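NOL1/NOP2/sun family protein (Enterococcus faecium, PDB 3M4X) probably methylates cytosine bases of ribosomal RNA, as RsmF-type methyltransferases do. Local coordinates at residues A[37-45]-A[67-75]; A[49-57]-A[80-88]. All coordinates share one frame; numbering follows the deposited sequence.

Contact 1: residues A[37-45]-A[67-75]; sequences KKGFRWNPL and SNEGFLGTV
Strands 39-41 and 70-72 run antiparallel, their axes 4.6 Å apart at closest, with Phe40 and Phe71 as the hydrogen-bonded pair. Phe71 N donates to Phe40 O at 2.9 Å, and Phe40 N to Phe71 O. Two further backbone bonds extend the pairing, Trp42 N to Glu69 O and Gly73 N to Lys38 O. On the Phe40 and Phe71 side, Phe71 CB sits over one face of the Phe40 ring, 4.0 Å from its centroid. Phe40 CG stands between its backbone N and carbonyl carbon (chi1 65°), which sets the ring against Phe71 CB. Val75 CG2 meets Phe40 CB at 3.6 Å. Phe71 CE1 reaches Trp42 CD1 at 3.4 Å, which completes an aromatic cluster. Glu69 CB lies over one face of the indole, 3.8 Å from the centroid of its five-membered ring. Glu69 OE1 accepts a hydrogen bond from a water that also accepts from Arg41 NH1 and donates to Trp42 O. Arg41 NE has its own partner in Gln90. A type I turn from Ser67 to Gly70 leads into strand 70-72. Central strand 39-41 and edge strand 70-72 belong to a three-stranded antiparallel sheet, order 70-72, 39-41, 88-89, in the RsmF-type N-terminal domain.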
loop_
_atom_site.group_PDB
_atom_site.type_symbol
_atom_site.label_atom_id
_atom_site.label_comp_id
_atom_site.label_asym_id
_atom_site.label_seq_id
_atom_site.Cartn_x
_atom_site.Cartn_y
_atom_site.Cartn_z
ATOM N N LYS A 37 19.435 -1.442 -3.629
ATOM C CA LYS A 37 19.073 -1.772 -2.254
ATOM C C LYS A 37 17.750 -2.531 -2.208
ATOM O O LYS A 37 16.820 -2.232 -2.960
ATOM C CB LYS A 37 18.954 -0.495 -1.415
ATOM C CG LYS A 37 20.077 0.513 -1.614
ATOM C CD LYS A 37 21.433 -0.073 -1.262
ATOM C CE LYS A 37 22.485 1.022 -1.234
ATOM N NZ LYS A 37 23.868 0.490 -1.290
ATOM N N LYS A 38 17.660 -3.508 -1.316
ATOM C CA LYS A 38 16.452 -4.313 -1.213
ATOM C C LYS A 38 15.947 -4.333 0.227
ATOM O O LYS A 38 16.742 -4.373 1.175
ATOM C CB LYS A 38 16.723 -5.721 -1.738
ATOM C CG LYS A 38 17.247 -5.727 -3.174
ATOM C CD LYS A 38 17.867 -7.072 -3.588
ATOM C CE LYS A 38 19.342 -7.177 -3.191
ATOM N NZ LYS A 38 19.956 -8.514 -3.504
ATOM N N GLY A 39 14.625 -4.290 0.389
ATOM C CA GLY A 39 14.027 -4.228 1.712
ATOM C C GLY A 39 12.617 -4.774 1.759
ATOM O O GLY A 39 12.015 -5.076 0.733
ATOM N N PHE A 40 12.091 -4.896 2.968
ATOM C CA PHE A 40 10.715 -5.313 3.167
ATOM C C PHE A 40 10.284 -4.832 4.528
ATOM O O PHE A 40 11.108 -4.381 5.306
ATOM C CB PHE A 40 10.571 -6.841 3.070
ATOM C CG PHE A 40 11.298 -7.599 4.150
ATOM C CD1 PHE A 40 10.624 -8.047 5.272
ATOM C CD2 PHE A 40 12.656 -7.885 4.029
ATOM C CE1 PHE A 40 11.289 -8.767 6.263
ATOM C CE2 PHE A 40 13.334 -8.597 5.018
ATOM C CZ PHE A 40 12.650 -9.036 6.133
ATOM N N ARG A 41 8.987 -4.917 4.798
ATOM C CA ARG A 41 8.422 -4.521 6.084
ATOM C C ARG A 41 7.616 -5.644 6.725
ATOM O O ARG A 41 6.988 -6.454 6.039
ATOM C CB ARG A 41 7.504 -3.304 5.925
ATOM C CG ARG A 41 8.212 -1.973 5.757
ATOM C CD ARG A 41 7.192 -0.848 5.587
ATOM N NE ARG A 41 6.626 -0.899 4.254
ATOM C CZ ARG A 41 5.393 -1.295 3.959
ATOM N NH1 ARG A 41 4.540 -1.649 4.902
ATOM N NH2 ARG A 41 5.010 -1.315 2.697
ATOM N N TRP A 42 7.647 -5.681 8.052
ATOM C CA TRP A 42 6.736 -6.514 8.801
ATOM C C TRP A 42 5.416 -5.765 9.011
ATOM O O TRP A 42 5.300 -4.567 8.709
ATOM C CB TRP A 42 7.362 -6.993 10.130
ATOM C CG TRP A 42 7.747 -5.907 11.089
ATOM C CD1 TRP A 42 8.931 -5.215 11.119
ATOM C CD2 TRP A 42 6.959 -5.398 12.168
ATOM N NE1 TRP A 42 8.923 -4.311 12.156
ATOM C CE2 TRP A 42 7.721 -4.397 12.808
ATOM C CE3 TRP A 42 5.682 -5.700 12.665
ATOM C CZ2 TRP A 42 7.252 -3.694 13.914
ATOM C CZ3 TRP A 42 5.218 -5.001 13.761
ATOM C CH2 TRP A 42 6.000 -4.010 14.377
ATOM N N ASN A 43 4.425 -6.485 9.526
ATOM C CA ASN A 43 3.048 -6.034 9.510
ATOM C C ASN A 43 2.434 -5.987 10.914
ATOM O O ASN A 43 2.111 -7.027 11.489
ATOM C CB ASN A 43 2.232 -6.947 8.585
ATOM C CG ASN A 43 0.842 -6.413 8.330
ATOM O OD1 ASN A 43 0.427 -5.456 8.960
ATOM N ND2 ASN A 43 0.115 -7.036 7.412
ATOM N N PRO A 44 2.290 -4.773 11.468
ATOM C CA PRO A 44 1.719 -4.540 12.801
ATOM C C PRO A 44 0.227 -4.859 12.840
ATOM O O PRO A 44 -0.348 -4.953 13.921
ATOM C CB PRO A 44 1.913 -3.036 13.032
ATOM C CG PRO A 44 2.750 -2.536 11.881
ATOM C CD PRO A 44 2.669 -3.522 10.779
ATOM N N LEU A 45 -0.395 -5.014 11.677
ATOM C CA LEU A 45 -1.790 -5.448 11.632
ATOM C C LEU A 45 -1.963 -6.925 12.000
ATOM O O LEU A 45 -3.058 -7.349 12.382
ATOM C CB LEU A 45 -2.395 -5.179 10.255
ATOM C CG LEU A 45 -2.355 -3.709 9.807
ATOM C CD1 LEU A 45 -2.862 -3.571 8.386
ATOM C CD2 LEU A 45 -3.155 -2.812 10.765
ATOM N N SER A 67 11.930 3.374 7.659
ATOM C CA SER A 67 10.664 2.979 8.281
ATOM C C SER A 67 10.856 2.177 9.559
ATOM O O SER A 67 11.681 1.283 9.616
ATOM C CB SER A 67 9.776 2.183 7.313
ATOM O OG SER A 67 8.829 1.404 8.037
ATOM N N ASN A 68 10.049 2.511 10.558
ATOM C CA ASN A 68 9.934 1.806 11.835
ATOM C C ASN A 68 9.746 0.296 11.739
ATOM O O ASN A 68 9.984 -0.422 12.708
ATOM C CB ASN A 68 8.702 2.350 12.567
ATOM C CG ASN A 68 9.053 3.072 13.834
ATOM O OD1 ASN A 68 8.561 4.168 14.086
ATOM N ND2 ASN A 68 9.912 2.465 14.647
ATOM N N GLU A 69 9.280 -0.173 10.588
ATOM C CA GLU A 69 8.897 -1.577 10.424
ATOM C C GLU A 69 9.660 -2.232 9.278
ATOM O O GLU A 69 9.294 -3.304 8.799
ATOM C CB GLU A 69 7.385 -1.657 10.193
ATOM C CG GLU A 69 6.591 -0.881 11.258
ATOM C CD GLU A 69 5.309 -0.248 10.730
ATOM O OE1 GLU A 69 5.087 -0.237 9.496
ATOM O OE2 GLU A 69 4.518 0.248 11.560
ATOM N N GLY A 70 10.718 -1.560 8.838
ATOM C CA GLY A 70 11.494 -2.005 7.699
ATOM C C GLY A 70 12.773 -2.743 8.076
ATOM O O GLY A 70 13.397 -2.483 9.108
ATOM N N PHE A 71 13.151 -3.665 7.202
ATOM C CA PHE A 71 14.359 -4.459 7.318
ATOM C C PHE A 71 15.057 -4.436 5.967
ATOM O O PHE A 71 14.404 -4.376 4.925
ATOM C CB PHE A 71 14.010 -5.918 7.636
ATOM C CG PHE A 71 13.535 -6.145 9.040
ATOM C CD1 PHE A 71 12.272 -6.663 9.278
ATOM C CD2 PHE A 71 14.352 -5.852 10.118
ATOM C CE1 PHE A 71 11.832 -6.884 10.570
ATOM C CE2 PHE A 71 13.920 -6.070 11.416
ATOM C CZ PHE A 71 12.655 -6.589 11.644
ATOM N N LEU A 72 16.379 -4.521 5.976
ATOM C CA LEU A 72 17.111 -4.697 4.731
ATOM C C LEU A 72 17.105 -6.172 4.362
ATOM O O LEU A 72 17.429 -7.036 5.185
ATOM C CB LEU A 72 18.548 -4.200 4.867
ATOM C CG LEU A 72 18.666 -2.695 5.098
ATOM C CD1 LEU A 72 20.138 -2.275 5.030
ATOM C CD2 LEU A 72 17.832 -1.922 4.083
ATOM N N GLY A 73 16.732 -6.466 3.126
ATOM C CA GLY A 73 16.778 -7.833 2.661
ATOM C C GLY A 73 15.707 -8.156 1.645
ATOM O O GLY A 73 15.029 -7.272 1.145
ATOM N N THR A 74 15.569 -9.440 1.349
ATOM C CA THR A 74 14.659 -9.915 0.326
ATOM C C THR A 74 13.628 -10.862 0.940
ATOM O O THR A 74 13.841 -11.408 2.024
ATOM C CB THR A 74 15.428 -10.667 -0.773
ATOM O OG1 THR A 74 16.084 -11.809 -0.200
ATOM C CG2 THR A 74 16.473 -9.765 -1.390
ATOM N N VAL A 75 12.518 -11.053 0.234
ATOM C CA VAL A 75 11.430 -11.902 0.702
ATOM C C VAL A 75 11.308 -13.189 -0.108
ATOM O O VAL A 75 11.351 -13.159 -1.338
ATOM C CB VAL A 75 10.086 -11.168 0.604
ATOM C CG1 VAL A 75 8.930 -12.148 0.735
ATOM C CG2 VAL A 75 9.998 -10.069 1.650
HETATM O O HOH W 1 4.650 -2.111 7.651
HETATM O O HOH W 2 11.213 -2.667 13.502
#

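Contact 2: residues A[49-57]-A[80-88]; sequences GLDMVQTYH and FLHQAGYEY
The Phe80 ring turns its edge toward the face of the Tyr56 ring in an offset edge-to-face pair, with planes at 74° and centroids 5.4 Å apart. Phe80 CZ comes within 3.7 Å of Tyr56 CG, which lies near the Phe80 plane. A chi1 of 54° puts Phe80 CG between backbone N and carbonyl carbon and swings the ring over to Tyr56. Thr55 CG2 covers one face of Tyr56 over its centre, and the selenium of Met52 (selenomethionine) lies at its edge. The ring of Tyr86 lies alongside Met52. Its CE2 is 3.6 Å from Met52 CB, and it approaches Gly49 CA obliquely. Leu81 enters between these two aromatic contacts with both methyls. CD1 packs on Tyr56 CB at 3.8 Å and near His57 N, while CD2 faces Met52 O at 3.6 Å. Val53 CG2 rests against Tyr86 O at 3.5 Å. Helix 80-83 ends in a Schellman motif with Gly85 at positive phi. Tyr56 OH bonds Asp431 OD2, which ties helix 49-56 to the PUA-like C-terminal part of the chain, and Tyr86 OH bonds Pro47 O. One water donates to Tyr86 O and, weakly, to Gly49 O. Direct packing between helix 49-56 and the segment 80-88 is mainly apolar, by methyl, methylene and ring contacts. The buried Glu87 OE1 has no partner in the model, but its place against His57 is doubtful.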
loop_
_atom_site.group_PDB
_atom_site.type_symbol
_atom_site.label_atom_id
_atom_site.label_comp_id
_atom_site.label_asym_id
_atom_site.label_seq_id
_atom_site.Cartn_x
_atom_site.Cartn_y
_atom_site.Cartn_z
ATOM N N GLY A 49 3.114 -9.987 14.506
ATOM C CA GLY A 49 3.748 -9.723 13.232
ATOM C C GLY A 49 5.263 -9.747 13.298
ATOM O O GLY A 49 5.920 -10.459 12.542
ATOM N N LEU A 50 5.828 -8.969 14.210
ATOM C CA LEU A 50 7.278 -8.868 14.299
ATOM C C LEU A 50 7.890 -10.158 14.832
ATOM O O LEU A 50 8.892 -10.638 14.302
ATOM C CB LEU A 50 7.686 -7.677 15.171
ATOM C CG LEU A 50 9.164 -7.545 15.551
ATOM C CD1 LEU A 50 10.108 -7.270 14.335
ATOM C CD2 LEU A 50 9.293 -6.439 16.595
ATOM N N ASP A 51 7.299 -10.713 15.885
ATOM C CA ASP A 51 7.828 -11.943 16.469
ATOM C C ASP A 51 7.911 -13.032 15.406
ATOM O O ASP A 51 8.899 -13.761 15.319
ATOM C CB ASP A 51 6.969 -12.422 17.645
ATOM C CG ASP A 51 7.485 -13.730 18.253
ATOM O OD1 ASP A 51 8.623 -14.128 17.943
ATOM O OD2 ASP A 51 6.758 -14.365 19.042
HETATM N N MSE A 52 6.869 -13.145 14.594
HETATM C CA MSE A 52 6.845 -14.173 13.563
HETATM C C MSE A 52 7.946 -13.975 12.521
HETATM O O MSE A 52 8.507 -14.937 12.010
HETATM C CB MSE A 52 5.466 -14.235 12.907
HETATM C CG MSE A 52 4.381 -14.827 13.822
HETATM SE SE MSE A 52 4.721 -16.708 14.390
HETATM C CE MSE A 52 5.654 -16.377 16.069
ATOM N N VAL A 53 8.248 -12.721 12.197
ATOM C CA VAL A 53 9.324 -12.431 11.262
ATOM C C VAL A 53 10.703 -12.714 11.871
ATOM O O VAL A 53 11.604 -13.219 11.194
ATOM C CB VAL A 53 9.253 -10.978 10.752
ATOM C CG1 VAL A 53 10.558 -10.595 10.029
ATOM C CG2 VAL A 53 8.042 -10.802 9.837
ATOM N N GLN A 54 10.861 -12.407 13.154
ATOM C CA GLN A 54 12.136 -12.613 13.828
ATOM C C GLN A 54 12.450 -14.098 13.909
ATOM O O GLN A 54 13.605 -14.520 13.785
ATOM C CB GLN A 54 12.107 -11.981 15.222
ATOM C CG GLN A 54 12.320 -10.445 15.201
ATOM C CD GLN A 54 12.028 -9.792 16.542
ATOM O OE1 GLN A 54 11.350 -10.367 17.399
ATOM N NE2 GLN A 54 12.542 -8.592 16.732
ATOM N N THR A 55 11.400 -14.886 14.088
ATOM C CA THR A 55 11.520 -16.323 14.259
ATOM C C THR A 55 11.759 -17.067 12.946
ATOM O O THR A 55 12.718 -17.823 12.840
ATOM C CB THR A 55 10.281 -16.865 14.943
ATOM O OG1 THR A 55 10.143 -16.215 16.210
ATOM C CG2 THR A 55 10.402 -18.367 15.156
ATOM N N TYR A 56 10.922 -16.817 11.940
ATOM C CA TYR A 56 10.963 -17.585 10.696
ATOM C C TYR A 56 11.719 -16.950 9.531
ATOM O O TYR A 56 11.977 -17.605 8.511
ATOM C CB TYR A 56 9.549 -17.986 10.298
ATOM C CG TYR A 56 8.927 -18.822 11.389
ATOM C CD1 TYR A 56 7.938 -18.299 12.205
ATOM C CD2 TYR A 56 9.394 -20.116 11.654
ATOM C CE1 TYR A 56 7.375 -19.049 13.226
ATOM C CE2 TYR A 56 8.845 -20.883 12.686
ATOM C CZ TYR A 56 7.834 -20.341 13.465
ATOM O OH TYR A 56 7.267 -21.067 14.481
ATOM N N HIS A 57 12.076 -15.679 9.687
ATOM C CA HIS A 57 12.975 -15.024 8.750
ATOM C C HIS A 57 14.370 -14.972 9.395
ATOM O O HIS A 57 15.273 -15.700 8.986
ATOM C CB HIS A 57 12.478 -13.610 8.412
ATOM C CG HIS A 57 12.982 -13.084 7.099
ATOM N ND1 HIS A 57 14.322 -12.906 6.831
ATOM C CD2 HIS A 57 12.320 -12.689 5.987
ATOM C CE1 HIS A 57 14.466 -12.439 5.604
ATOM N NE2 HIS A 57 13.268 -12.294 5.070
ATOM N N PHE A 80 5.675 -18.890 3.803
ATOM C CA PHE A 80 4.440 -18.603 4.518
ATOM C C PHE A 80 4.366 -17.203 5.116
ATOM O O PHE A 80 3.263 -16.657 5.239
ATOM C CB PHE A 80 4.145 -19.674 5.580
ATOM C CG PHE A 80 5.262 -19.892 6.535
ATOM C CD1 PHE A 80 5.431 -19.053 7.625
ATOM C CD2 PHE A 80 6.148 -20.936 6.355
ATOM C CE1 PHE A 80 6.475 -19.243 8.513
ATOM C CE2 PHE A 80 7.198 -21.141 7.247
ATOM C CZ PHE A 80 7.357 -20.295 8.328
ATOM N N LEU A 81 5.511 -16.621 5.489
ATOM C CA LEU A 81 5.484 -15.246 6.000
ATOM C C LEU A 81 4.982 -14.294 4.911
ATOM O O LEU A 81 4.267 -13.333 5.183
ATOM C CB LEU A 81 6.855 -14.789 6.509
ATOM C CG LEU A 81 7.440 -15.473 7.747
ATOM C CD1 LEU A 81 8.892 -15.020 7.987
ATOM C CD2 LEU A 81 6.602 -15.245 8.990
ATOM N N HIS A 82 5.369 -14.564 3.673
ATOM C CA HIS A 82 4.899 -13.749 2.576
ATOM C C HIS A 82 3.458 -14.047 2.203
ATOM O O HIS A 82 2.678 -13.121 2.011
ATOM C CB HIS A 82 5.774 -13.891 1.329
ATOM C CG HIS A 82 5.211 -13.179 0.137
ATOM N ND1 HIS A 82 4.297 -13.763 -0.716
ATOM C CD2 HIS A 82 5.381 -11.911 -0.305
ATOM C CE1 HIS A 82 3.948 -12.894 -1.647
ATOM N NE2 HIS A 82 4.594 -11.761 -1.420
ATOM N N GLN A 83 3.120 -15.330 2.068
ATOM C CA GLN A 83 1.754 -15.741 1.721
ATOM C C GLN A 83 0.712 -15.144 2.667
ATOM O O GLN A 83 -0.340 -14.680 2.231
ATOM C CB GLN A 83 1.629 -17.272 1.703
ATOM C CG GLN A 83 0.187 -17.809 1.651
ATOM C CD GLN A 83 -0.404 -18.087 3.037
ATOM O OE1 GLN A 83 0.285 -18.609 3.921
ATOM N NE2 GLN A 83 -1.691 -17.739 3.230
ATOM N N ALA A 84 1.019 -15.145 3.958
ATOM C CA ALA A 84 0.069 -14.706 4.979
ATOM C C ALA A 84 0.127 -13.219 5.261
ATOM O O ALA A 84 -0.514 -12.757 6.200
ATOM C CB ALA A 84 0.285 -15.473 6.273
ATOM N N GLY A 85 0.929 -12.492 4.483
ATOM C CA GLY A 85 1.010 -11.044 4.607
ATOM C C GLY A 85 1.861 -10.501 5.741
ATOM O O GLY A 85 1.632 -9.385 6.197
ATOM N N TYR A 86 2.845 -11.277 6.190
ATOM C CA TYR A 86 3.698 -10.849 7.294
ATOM C C TYR A 86 4.895 -10.067 6.778
ATOM O O TYR A 86 5.677 -9.523 7.547
ATOM C CB TYR A 86 4.148 -12.056 8.145
ATOM C CG TYR A 86 3.122 -12.442 9.201
ATOM C CD1 TYR A 86 1.841 -12.822 8.843
ATOM C CD2 TYR A 86 3.438 -12.390 10.555
ATOM C CE1 TYR A 86 0.879 -13.159 9.826
ATOM C CE2 TYR A 86 2.512 -12.727 11.531
ATOM C CZ TYR A 86 1.235 -13.110 11.162
ATOM O OH TYR A 86 0.330 -13.435 12.136
ATOM N N GLU A 87 5.039 -10.031 5.464
ATOM C CA GLU A 87 6.132 -9.300 4.845
ATOM C C GLU A 87 5.661 -8.676 3.565
ATOM O O GLU A 87 4.922 -9.296 2.799
ATOM C CB GLU A 87 7.315 -10.208 4.539
ATOM C CG GLU A 87 7.888 -10.856 5.765
ATOM C CD GLU A 87 9.066 -11.735 5.455
ATOM O OE1 GLU A 87 9.805 -12.037 6.403
ATOM O OE2 GLU A 87 9.256 -12.113 4.277
ATOM N N TYR A 88 6.084 -7.437 3.359
ATOM C CA TYR A 88 5.849 -6.733 2.110
ATOM C C TYR A 88 7.204 -6.243 1.624
ATOM O O TYR A 88 7.882 -5.489 2.326
ATOM C CB TYR A 88 4.911 -5.538 2.320
ATOM C CG TYR A 88 4.257 -5.084 1.047
ATOM C CD1 TYR A 88 2.987 -5.530 0.708
ATOM C CD2 TYR A 88 4.916 -4.226 0.161
ATOM C CE1 TYR A 88 2.386 -5.135 -0.465
ATOM C CE2 TYR A 88 4.315 -3.825 -1.018
ATOM C CZ TYR A 88 3.052 -4.289 -1.325
ATOM O OH TYR A 88 2.435 -3.909 -2.489
HETATM O O HOH W 3 4.726 -9.190 10.254
#

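How the contacts relate
Contacts 1 and 2 alternate along the chain: 37-45, 49-57, 67-75, 80-88. Their centres are 10 Å apart. Arg41 N probably bonds Tyr88 O (2.8 Å), pairing strand 39-41 with strand 88-89, so the end of 80-88 enters the sheet on the far side of 39-41 from 70-72. Asn43 ND2 probably bonds Gly85 O at 3.0 Å, which ties 37-45 to the turn after helix 80-83. His57 of contact 2 stacks on Phe40 and bonds Thr74 O through NE2. Phe71 and Trp42 also touch Leu50 and Val53, so helix 49-56 packs on the aromatic face of the strand pair. Both contacts belong to the N-terminal domain of the RsmF family.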